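Local structure of endolytic peptidoglycan transglycosylase RlpA (Pseudomonas aeruginosa, 6I05) at residues S35-N40 against L44-L49; L6-F11 against E18-K23. The protein is a lytic transglycosylase that cleaves peptidoglycan, strongly preferring naked glycan strands without stem peptides, and carries a SPOR domain that recognises denuded glycan at the division septum. One frame throughout, in Å; residues are numbered along the deposited sequence. Where two conformers were deposited one is given.

How the interactions relate
Both contacts lie within the single SPOR domain and meet the same four-stranded antiparallel sheet, their centres about 10 Å apart. Interaction 2 comes first along the chain: it packs strand 4-11 against helix 14-25, the element that follows it. Interaction 1 opens after that helix and joins strands 32-39 and 42-52 as a beta hairpin, with 32-39 at the edge of the sheet. Strand 42-52 lies beside strand 4-11, so the two contacts adjoin, through probable hydrogen bonds from His45 N to Phe11 O and from Arg48 NE to Gln7 OE1. Interaction 2 fixes a helix to one face and interaction 1, its arginines on the opposite face, ties in the edge strand; together they assemble one compact domain.

Interaction 1: residues S35-N40 against L44-L49; sequences SSVVRN and LHRVRL
Arg46 leans across the hairpin onto Ser35 and Val37, its pairing partner and the next residue on that face. Its CB and CG run beside Ser35 O, Arg46 CB at 3.4 Å from it. CD passes Val37 CG2, and a bend at chi3 (-53°) turns the guanidinium over the neighbouring strand. There Arg46 NE donates to Ser35 O (3.2 Å) and Arg46 NH2 to Ser35 OG (2.8 Å), a side-on grip that fixes the rotation of the group. Ser35 O also accepts from Arg46 N, the two donors approaching from opposite faces of the carbonyl plane. Val37 CG1 covers one guanidinium face, 3.4 Å from Arg46 NH2, and Arg48 lies over the other. Arg46 NH1 comes within 3.7 Å of Arg39 NH2, a pairing of like charges with the guanidinium planes 74° apart. Serine suits position 35 because its small hydroxyl meets the arginine in plane, while branched Val37 offers a methyl to its flat face. On the reverse side Ser36 OG and His45 ND1 share a 2.7 Å hydrogen bond at the ring edge. The hairpin leaves strand 32-39 at the sheet edge. His45 rests on Pro14 and Ala17 of helix 14-25, whereas Arg46 touches Gln7 of strand 4-11, whose OE1 accepts a hydrogen bond from Arg48 NE.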
loop_
_atom_site.group_PDB
_atom_site.type_symbol
_atom_site.label_atom_id
_atom_site.label_comp_id
_atom_site.label_asym_id
_atom_site.label_seq_id
_atom_site.Cartn_x
_atom_site.Cartn_y
_atom_site.Cartn_z
ATOM N N SER A 35 1.528 -6.790 4.610
ATOM C CA SER A 35 2.307 -7.077 5.809
ATOM C C SER A 35 1.316 -7.135 6.965
ATOM O O SER A 35 0.730 -6.117 7.342
ATOM C CB SER A 35 3.366 -6.001 6.040
ATOM O OG SER A 35 3.949 -6.136 7.318
ATOM N N SER A 36 1.106 -8.327 7.500
ATOM C CA SER A 36 0.136 -8.544 8.562
ATOM C C SER A 36 0.861 -8.624 9.897
ATOM O O SER A 36 1.871 -9.328 10.016
ATOM C CB SER A 36 -0.631 -9.843 8.310
ATOM O OG SER A 36 -1.259 -9.815 7.039
ATOM N N VAL A 37 0.340 -7.917 10.904
ATOM C CA VAL A 37 0.952 -7.862 12.226
ATOM C C VAL A 37 -0.132 -7.932 13.293
ATOM O O VAL A 37 -1.308 -7.669 13.034
ATOM C CB VAL A 37 1.803 -6.585 12.412
ATOM C CG1 VAL A 37 3.020 -6.604 11.483
ATOM C CG2 VAL A 37 0.957 -5.337 12.171
ATOM N N VAL A 38 0.278 -8.275 14.510
ATOM C CA VAL A 38 -0.622 -8.227 15.658
ATOM C C VAL A 38 -0.588 -6.816 16.225
ATOM O O VAL A 38 0.482 -6.296 16.556
ATOM C CB VAL A 38 -0.232 -9.252 16.731
ATOM C CG1 VAL A 38 -1.218 -9.178 17.897
ATOM C CG2 VAL A 38 -0.223 -10.654 16.160
ATOM N N ARG A 39 -1.757 -6.189 16.323
ATOM C CA ARG A 39 -1.895 -4.882 16.951
ATOM C C ARG A 39 -3.190 -4.882 17.738
ATOM O O ARG A 39 -4.237 -5.260 17.204
ATOM C CB ARG A 39 -1.962 -3.768 15.898
ATOM C CG ARG A 39 -0.701 -3.569 15.080
ATOM C CD ARG A 39 0.347 -2.791 15.853
ATOM N NE ARG A 39 1.512 -2.456 15.036
ATOM C CZ ARG A 39 2.513 -3.290 14.773
ATOM N NH1 ARG A 39 2.496 -4.529 15.249
ATOM N NH2 ARG A 39 3.534 -2.887 14.025
ATOM N N ASN A 40 -3.119 -4.469 19.001
ATOM C CA ASN A 40 -4.322 -4.311 19.817
ATOM C C ASN A 40 -5.147 -5.592 19.861
ATOM O O ASN A 40 -6.373 -5.569 19.756
ATOM C CB ASN A 40 -5.154 -3.118 19.344
ATOM C CG ASN A 40 -4.444 -1.811 19.565
ATOM O OD1 ASN A 40 -3.813 -1.622 20.599
ATOM N ND2 ASN A 40 -4.516 -0.908 18.587
ATOM N N LEU A 44 -3.783 -6.964 11.941
ATOM C CA LEU A 44 -3.909 -5.800 11.078
ATOM C C LEU A 44 -3.171 -6.105 9.786
ATOM O O LEU A 44 -1.969 -6.393 9.811
ATOM C CB LEU A 44 -3.298 -4.574 11.754
ATOM C CG LEU A 44 -3.512 -3.260 11.006
ATOM C CD1 LEU A 44 -4.996 -2.910 10.936
ATOM C CD2 LEU A 44 -2.700 -2.137 11.648
ATOM N N HIS A 45 -3.888 -6.051 8.664
ATOM C CA HIS A 45 -3.340 -6.373 7.348
ATOM C C HIS A 45 -3.026 -5.067 6.628
ATOM O O HIS A 45 -3.935 -4.383 6.151
ATOM C CB HIS A 45 -4.350 -7.185 6.538
ATOM C CG HIS A 45 -4.772 -8.451 7.205
ATOM N ND1 HIS A 45 -3.961 -9.565 7.257
ATOM C CD2 HIS A 45 -5.916 -8.785 7.844
ATOM C CE1 HIS A 45 -4.588 -10.530 7.903
ATOM N NE2 HIS A 45 -5.772 -10.081 8.276
ATOM N N ARG A 46 -1.745 -4.725 6.538
ATOM C CA ARG A 46 -1.309 -3.463 5.950
ATOM C C ARG A 46 -0.944 -3.678 4.493
ATOM O O ARG A 46 -0.165 -4.576 4.172
ATOM C CB ARG A 46 -0.106 -2.915 6.716
ATOM C CG ARG A 46 -0.431 -2.836 8.206
ATOM C CD ARG A 46 0.731 -2.587 9.115
ATOM N NE ARG A 46 1.828 -3.526 8.926
ATOM C CZ ARG A 46 2.988 -3.383 9.543
ATOM N NH1 ARG A 46 3.147 -2.375 10.393
ATOM N NH2 ARG A 46 3.984 -4.215 9.301
ATOM N N VAL A 47 -1.505 -2.859 3.614
ATOM C CA VAL A 47 -1.260 -2.978 2.182
ATOM C C VAL A 47 -0.202 -1.957 1.800
ATOM O O VAL A 47 -0.403 -0.748 1.980
ATOM C CB VAL A 47 -2.549 -2.785 1.371
ATOM C CG1 VAL A 47 -2.263 -2.940 -0.116
ATOM C CG2 VAL A 47 -3.614 -3.781 1.820
ATOM N N ARG A 48 0.928 -2.438 1.291
ATOM C CA ARG A 48 2.103 -1.621 1.055
ATOM C C ARG A 48 2.625 -1.844 -0.354
ATOM O O ARG A 48 2.275 -2.816 -1.031
ATOM C CB ARG A 48 3.199 -1.952 2.070
ATOM C CG ARG A 48 2.806 -1.549 3.467
ATOM C CD ARG A 48 3.845 -1.894 4.495
ATOM N NE ARG A 48 3.499 -1.228 5.745
ATOM C CZ ARG A 48 4.296 -1.133 6.798
ATOM N NH1 ARG A 48 5.494 -1.698 6.787
ATOM N NH2 ARG A 48 3.882 -0.462 7.862
ATOM N N LEU A 49 3.473 -0.925 -0.797
ATOM C CA LEU A 49 4.136 -1.127 -2.075
ATOM C C LEU A 49 5.549 -0.574 -2.029
ATOM O O LEU A 49 5.855 0.349 -1.271
ATOM C CB LEU A 49 3.321 -0.628 -3.265
ATOM C CG LEU A 49 3.113 0.864 -3.213
ATOM C CD1 LEU A 49 4.052 1.533 -4.177
ATOM C CD2 LEU A 49 1.686 1.195 -3.577
#

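Interaction 2: residues L6-F11 against E18-K23; sequences LQVGAF and ELLKAK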
loop_
_atom_site.group_PDB
_atom_site.type_symbol
_atom_site.label_atom_id
_atom_site.label_comp_id
_atom_site.label_asym_id
_atom_site.label_seq_id
_atom_site.Cartn_x
_atom_site.Cartn_y
_atom_site.Cartn_z
ATOM N N LEU A 6 5.391 2.788 0.408
ATOM C CA LEU A 6 4.130 3.445 0.723
ATOM C C LEU A 6 3.194 2.437 1.369
ATOM O O LEU A 6 3.242 1.241 1.066
ATOM C CB LEU A 6 3.445 3.979 -0.541
ATOM C CG LEU A 6 4.103 5.169 -1.231
ATOM C CD1 LEU A 6 3.493 5.387 -2.605
ATOM C CD2 LEU A 6 3.959 6.414 -0.365
ATOM N N GLN A 7 2.343 2.929 2.267
ATOM C CA GLN A 7 1.212 2.167 2.780
ATOM C C GLN A 7 -0.061 2.843 2.296
ATOM O O GLN A 7 -0.182 4.072 2.361
ATOM C CB GLN A 7 1.224 2.088 4.306
ATOM C CG GLN A 7 0.037 1.330 4.886
ATOM C CD GLN A 7 0.278 0.912 6.317
ATOM O OE1 GLN A 7 1.303 0.307 6.632
ATOM N NE2 GLN A 7 -0.660 1.242 7.198
ATOM N N VAL A 8 -1.000 2.044 1.796
ATOM C CA VAL A 8 -2.213 2.572 1.196
ATOM C C VAL A 8 -3.457 2.294 2.038
ATOM O O VAL A 8 -4.437 3.042 1.943
ATOM C CB VAL A 8 -2.387 2.061 -0.250
ATOM C CG1 VAL A 8 -3.557 2.743 -0.948
ATOM C CG2 VAL A 8 -1.096 2.277 -1.041
ATOM N N GLY A 9 -3.447 1.248 2.851
ATOM C CA GLY A 9 -4.551 0.967 3.746
ATOM C C GLY A 9 -4.128 -0.091 4.733
ATOM O O GLY A 9 -3.082 -0.728 4.593
ATOM N N ALA A 10 -4.969 -0.279 5.737
ATOM C CA ALA A 10 -4.750 -1.304 6.742
ATOM C C ALA A 10 -6.125 -1.785 7.174
ATOM O O ALA A 10 -7.012 -0.966 7.424
ATOM C CB ALA A 10 -3.972 -0.733 7.931
ATOM N N PHE A 11 -6.305 -3.102 7.227
ATOM C CA PHE A 11 -7.630 -3.693 7.342
ATOM C C PHE A 11 -7.618 -4.833 8.345
ATOM O O PHE A 11 -6.649 -5.584 8.441
ATOM C CB PHE A 11 -8.093 -4.267 5.996
ATOM C CG PHE A 11 -8.088 -3.265 4.882
ATOM C CD1 PHE A 11 -6.959 -3.089 4.098
ATOM C CD2 PHE A 11 -9.210 -2.491 4.622
ATOM C CE1 PHE A 11 -6.947 -2.158 3.074
ATOM C CE2 PHE A 11 -9.204 -1.557 3.595
ATOM C CZ PHE A 11 -8.069 -1.394 2.820
ATOM N N GLU A 18 -6.558 -7.936 0.480
ATOM C CA GLU A 18 -6.236 -8.570 -0.793
ATOM C C GLU A 18 -6.890 -7.836 -1.954
ATOM O O GLU A 18 -6.304 -7.730 -3.038
ATOM C CB GLU A 18 -6.658 -10.039 -0.777
ATOM C CG GLU A 18 -5.896 -10.902 0.225
ATOM C CD GLU A 18 -4.528 -11.329 -0.281
ATOM O OE1 GLU A 18 -4.195 -11.021 -1.441
ATOM O OE2 GLU A 18 -3.782 -11.977 0.484
ATOM N N LEU A 19 -8.107 -7.323 -1.750
ATOM C CA LEU A 19 -8.781 -6.592 -2.816
ATOM C C LEU A 19 -8.026 -5.315 -3.155
ATOM O O LEU A 19 -7.792 -5.017 -4.331
ATOM C CB LEU A 19 -10.217 -6.278 -2.412
ATOM C CG LEU A 19 -11.022 -5.474 -3.429
ATOM C CD1 LEU A 19 -11.085 -6.189 -4.771
ATOM C CD2 LEU A 19 -12.428 -5.205 -2.908
ATOM N N LEU A 20 -7.626 -4.552 -2.134
ATOM C CA LEU A 20 -6.850 -3.347 -2.397
ATOM C C LEU A 20 -5.531 -3.686 -3.080
ATOM O O LEU A 20 -5.117 -2.995 -4.018
ATOM C CB LEU A 20 -6.618 -2.554 -1.111
ATOM C CG LEU A 20 -5.779 -1.283 -1.291
ATOM C CD1 LEU A 20 -6.408 -0.337 -2.304
ATOM C CD2 LEU A 20 -5.570 -0.582 0.040
ATOM N N LYS A 21 -4.858 -4.747 -2.629
ATOM C CA LYS A 21 -3.623 -5.171 -3.288
ATOM C C LYS A 21 -3.846 -5.431 -4.775
ATOM O O LYS A 21 -3.067 -4.974 -5.621
ATOM C CB LYS A 21 -3.045 -6.406 -2.595
ATOM C CG LYS A 21 -1.945 -7.086 -3.380
ATOM C CD LYS A 21 -1.382 -8.264 -2.607
ATOM C CE LYS A 21 -0.376 -9.048 -3.433
ATOM N NZ LYS A 21 0.103 -10.264 -2.717
ATOM N N ALA A 22 -4.906 -6.172 -5.110
ATOM C CA ALA A 22 -5.187 -6.468 -6.512
ATOM C C ALA A 22 -5.461 -5.196 -7.309
ATOM O O ALA A 22 -4.959 -5.037 -8.428
ATOM C CB ALA A 22 -6.360 -7.444 -6.623
ATOM N N LYS A 23 -6.249 -4.273 -6.749
ATOM C CA LYS A 23 -6.539 -3.030 -7.460
ATOM C C LYS A 23 -5.279 -2.197 -7.661
ATOM O O LYS A 23 -5.088 -1.591 -8.722
ATOM C CB LYS A 23 -7.602 -2.226 -6.708
ATOM C CG LYS A 23 -8.980 -2.875 -6.698
ATOM C CD LYS A 23 -9.988 -2.004 -5.975
ATOM C CE LYS A 23 -11.392 -2.572 -6.086
ATOM N NZ LYS A 23 -12.316 -1.930 -5.106
#
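Leu20 reaches from the helix to the strand with one methyl, CD2, which meets Phe11, Val8 and Gly9. At Phe11 the methyl arrives at the ring edge, in the ring plane, Leu20 CD2 lying 3.7 Å from Phe11 CE1 and 3.8 Å from Phe11 CZ; the two side chains cross at about a right angle. Val8 CG1 lies 4.0 Å from Leu20 CD2 and gives it a second apolar neighbour. Between them Gly9 lacks a side chain, so the methyl can settle near the backbone itself, Leu20 CD2 lying 4.0 Å from Gly9 N. Leucine is long enough for this: with CG anti to the backbone N (chi1 179°), its branch points away from the helix into the gap between the axes, 9.4 Å at closest approach, which Val8 and Phe11 enter from the other side. Beta-branched valine, at home in a strand, offers a compact apolar surface.

The backbone explains why Val8 faces the helix while the next residue, Gly9, lies on the same side of the strand. Val8 has a nearly helical psi (-26°), and both residues hydrogen-bond through their backbones to Val47, an arrangement consistent with a classic beta bulge in strand 4-11. This strand is a central one in the RNP-like beta-alpha-beta-beta-alpha-beta fold of SPOR domains, where two helices pack on one face of the sheet.

Farther out, Phe11 rests on Ala16 and Ala17, small residues that let its ring lie close to helix 14-25, and also on Val47 of the neighbouring strand. Val8 touches Leu24 and Leu49 and reaches Ile65 of the second helix, 55-67. Leu20 itself is carried by regular helical turns, held by backbone hydrogen bonds such as that from Ala22 N to Glu18 O (2.9 Å), while Lys21 rests its long aliphatic chain on Val32 and Ile34 of strand 32-39.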